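Local coordinates for heptaprenyl diphosphate synthase (HEPPP synthase) subunit 1 family protein (Staphylococcus aureus, PDB 5H9D) that probably serves as the small, non-catalytic subunit of a two-component prenyltransferase that builds heptaprenyl diphosphate, a precursor of the menaquinone side chain, at residues K7-I12 against I25-R30. Sequence-based numbering, arbitrary orientation.
Sequences KLERQI and ININHR
Ile27 meets helix 4-15 with both of its branches, a compact example of how a beta-branched residue lets a loop touch two neighbouring positions of a helix. Its CG1 arm is extended (chi2 -179°) and carries CD1 to within 3.4 Å of Glu9 CG, so the methyl lies nearest the aliphatic CG, with the carboxylate carbon CD of Glu9 next at 4.1 Å. The shorter branch, CG2, meets Leu8 CD2 at 3.8 Å. Leu8 reaches it because its CG stands anti to its own N (chi1 180°), which sends the isobutyl group across toward the loop; it is buried, where it also touches Val46, Thr50 and Thr53 of helix 43-65. Glu9 OE2 lies 5.5 Å from His29 NE2, too far for a direct bond, though some electrostatic influence is possible. One turn along the helix from Leu8, the contact is looser: Ile12 CG2 faces the end of Ile25, its CD1 4.3 Å away, and both isoleucines also touch Ile77 of helix 70-88. No hydrogen bond joins the two segments, which are held by apolar packing. Just past Ile27 the chain turns into helix 29-32, where Asn28 is the N-cap and its OD1 accepts a hydrogen bond from Leu31 N. The whole is plain helix-to-loop packing within an all-helical fold of the terpene synthase clan, in which the N-terminal helix and the returning loop pack on helices 43-65 and 70-88.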
loop_
_atom_site.group_PDB
_atom_site.type_symbol
_atom_site.label_atom_id
_atom_site.label_comp_id
_atom_site.label_asym_id
_atom_site.label_seq_id
_atom_site.Cartn_x
_atom_site.Cartn_y
_atom_site.Cartn_z
ATOM N N LYS C 7 3.527 -24.904 0.034
ATOM C CA LYS C 7 4.613 -23.937 -0.017
ATOM C C LYS C 7 4.116 -22.558 0.419
ATOM O O LYS C 7 4.716 -21.927 1.298
ATOM C CB LYS C 7 5.203 -23.848 -1.418
ATOM C CG LYS C 7 6.032 -25.034 -1.799
ATOM C CD LYS C 7 6.855 -24.725 -3.039
ATOM C CE LYS C 7 7.930 -25.786 -3.237
ATOM N NZ LYS C 7 8.792 -25.961 -2.008
ATOM N N LEU C 8 3.014 -22.102 -0.188
ATOM C CA LEU C 8 2.426 -20.798 0.135
ATOM C C LEU C 8 2.099 -20.655 1.618
ATOM O O LEU C 8 2.267 -19.576 2.177
ATOM C CB LEU C 8 1.161 -20.542 -0.691
ATOM C CG LEU C 8 0.434 -19.214 -0.446
ATOM C CD1 LEU C 8 1.310 -18.071 -0.909
ATOM C CD2 LEU C 8 -0.897 -19.199 -1.183
ATOM N N GLU C 9 1.640 -21.725 2.264
ATOM C CA GLU C 9 1.332 -21.643 3.693
ATOM C C GLU C 9 2.615 -21.365 4.460
ATOM O O GLU C 9 2.616 -20.665 5.473
ATOM C CB GLU C 9 0.678 -22.937 4.194
ATOM C CG GLU C 9 -0.798 -23.037 3.849
ATOM C CD GLU C 9 -1.242 -24.463 3.585
ATOM O OE1 GLU C 9 -0.532 -25.175 2.825
ATOM O OE2 GLU C 9 -2.304 -24.866 4.124
ATOM N N ARG C 10 3.713 -21.915 3.964
ATOM C CA ARG C 10 4.995 -21.695 4.603
ATOM C C ARG C 10 5.458 -20.263 4.344
ATOM O O ARG C 10 5.970 -19.612 5.249
ATOM C CB ARG C 10 6.027 -22.694 4.080
ATOM C CG ARG C 10 7.449 -22.372 4.484
ATOM C CD ARG C 10 8.366 -23.497 4.086
ATOM N NE ARG C 10 7.813 -24.270 2.978
ATOM C CZ ARG C 10 8.502 -25.176 2.292
ATOM N NH1 ARG C 10 9.774 -25.408 2.611
ATOM N NH2 ARG C 10 7.920 -25.851 1.299
ATOM N N GLN C 11 5.276 -19.769 3.117
ATOM C CA GLN C 11 5.678 -18.397 2.800
ATOM C C GLN C 11 4.861 -17.387 3.607
ATOM O O GLN C 11 5.429 -16.457 4.167
ATOM C CB GLN C 11 5.552 -18.102 1.293
ATOM C CG GLN C 11 6.681 -18.667 0.459
ATOM C CD GLN C 11 6.526 -18.419 -1.039
ATOM O OE1 GLN C 11 6.545 -17.283 -1.497
ATOM N NE2 GLN C 11 6.385 -19.490 -1.806
ATOM N N ILE C 12 3.539 -17.574 3.677
ATOM C CA ILE C 12 2.684 -16.658 4.432
ATOM C C ILE C 12 3.179 -16.644 5.872
ATOM O O ILE C 12 3.097 -15.640 6.579
ATOM C CB ILE C 12 1.211 -17.111 4.425
ATOM C CG1 ILE C 12 0.608 -16.952 3.034
ATOM C CG2 ILE C 12 0.405 -16.295 5.432
ATOM C CD1 ILE C 12 0.347 -15.550 2.644
ATOM N N ILE C 25 -7.907 -17.065 6.297
ATOM C CA ILE C 25 -7.209 -17.279 5.021
ATOM C C ILE C 25 -7.441 -18.628 4.311
ATOM O O ILE C 25 -6.611 -19.524 4.440
ATOM C CB ILE C 25 -5.667 -17.126 5.151
ATOM C CG1 ILE C 25 -5.301 -15.803 5.809
ATOM C CG2 ILE C 25 -5.036 -17.150 3.774
ATOM C CD1 ILE C 25 -3.831 -15.627 6.024
ATOM N N ASN C 26 -8.539 -18.780 3.558
ATOM C CA ASN C 26 -8.778 -20.021 2.806
ATOM C C ASN C 26 -7.842 -19.980 1.599
ATOM O O ASN C 26 -7.738 -18.962 0.933
ATOM C CB ASN C 26 -10.209 -20.102 2.280
ATOM C CG ASN C 26 -11.248 -20.007 3.375
ATOM O OD1 ASN C 26 -10.942 -20.111 4.568
ATOM N ND2 ASN C 26 -12.499 -19.818 2.970
ATOM N N ILE C 27 -7.168 -21.083 1.301
ATOM C CA ILE C 27 -6.252 -21.097 0.171
ATOM C C ILE C 27 -6.699 -21.976 -0.985
ATOM O O ILE C 27 -5.961 -22.842 -1.412
ATOM C CB ILE C 27 -4.841 -21.555 0.604
ATOM C CG1 ILE C 27 -4.294 -20.626 1.689
ATOM C CG2 ILE C 27 -3.890 -21.530 -0.587
ATOM C CD1 ILE C 27 -2.882 -20.991 2.171
ATOM N N ASN C 28 -7.904 -21.757 -1.493
ATOM C CA ASN C 28 -8.429 -22.531 -2.633
ATOM C C ASN C 28 -7.518 -23.693 -3.045
ATOM O O ASN C 28 -6.633 -23.536 -3.901
ATOM C CB ASN C 28 -8.643 -21.594 -3.832
ATOM C CG ASN C 28 -9.250 -22.296 -5.036
ATOM O OD1 ASN C 28 -8.649 -23.199 -5.612
ATOM N ND2 ASN C 28 -10.450 -21.872 -5.426
ATOM N N HIS C 29 -7.751 -24.851 -2.432
ATOM C CA HIS C 29 -6.964 -26.054 -2.689
ATOM C C HIS C 29 -6.985 -26.539 -4.142
ATOM O O HIS C 29 -5.928 -26.829 -4.710
ATOM C CB HIS C 29 -7.415 -27.171 -1.747
ATOM C CG HIS C 29 -7.054 -26.935 -0.310
ATOM N ND1 HIS C 29 -5.749 -26.898 0.136
ATOM C CD2 HIS C 29 -7.829 -26.718 0.780
ATOM C CE1 HIS C 29 -5.736 -26.668 1.437
ATOM N NE2 HIS C 29 -6.985 -26.556 1.853
ATOM N N ARG C 30 -8.172 -26.635 -4.736
ATOM C CA ARG C 30 -8.301 -27.049 -6.136
ATOM C C ARG C 30 -7.242 -26.428 -7.061
ATOM O O ARG C 30 -6.404 -27.135 -7.611
ATOM C CB ARG C 30 -9.679 -26.666 -6.671
ATOM C CG ARG C 30 -10.735 -27.715 -6.500
ATOM C CD ARG C 30 -10.552 -28.866 -7.469
ATOM N NE ARG C 30 -11.450 -29.972 -7.141
ATOM C CZ ARG C 30 -11.373 -30.709 -6.030
ATOM N NH1 ARG C 30 -10.431 -30.476 -5.117
ATOM N NH2 ARG C 30 -12.251 -31.685 -5.821
#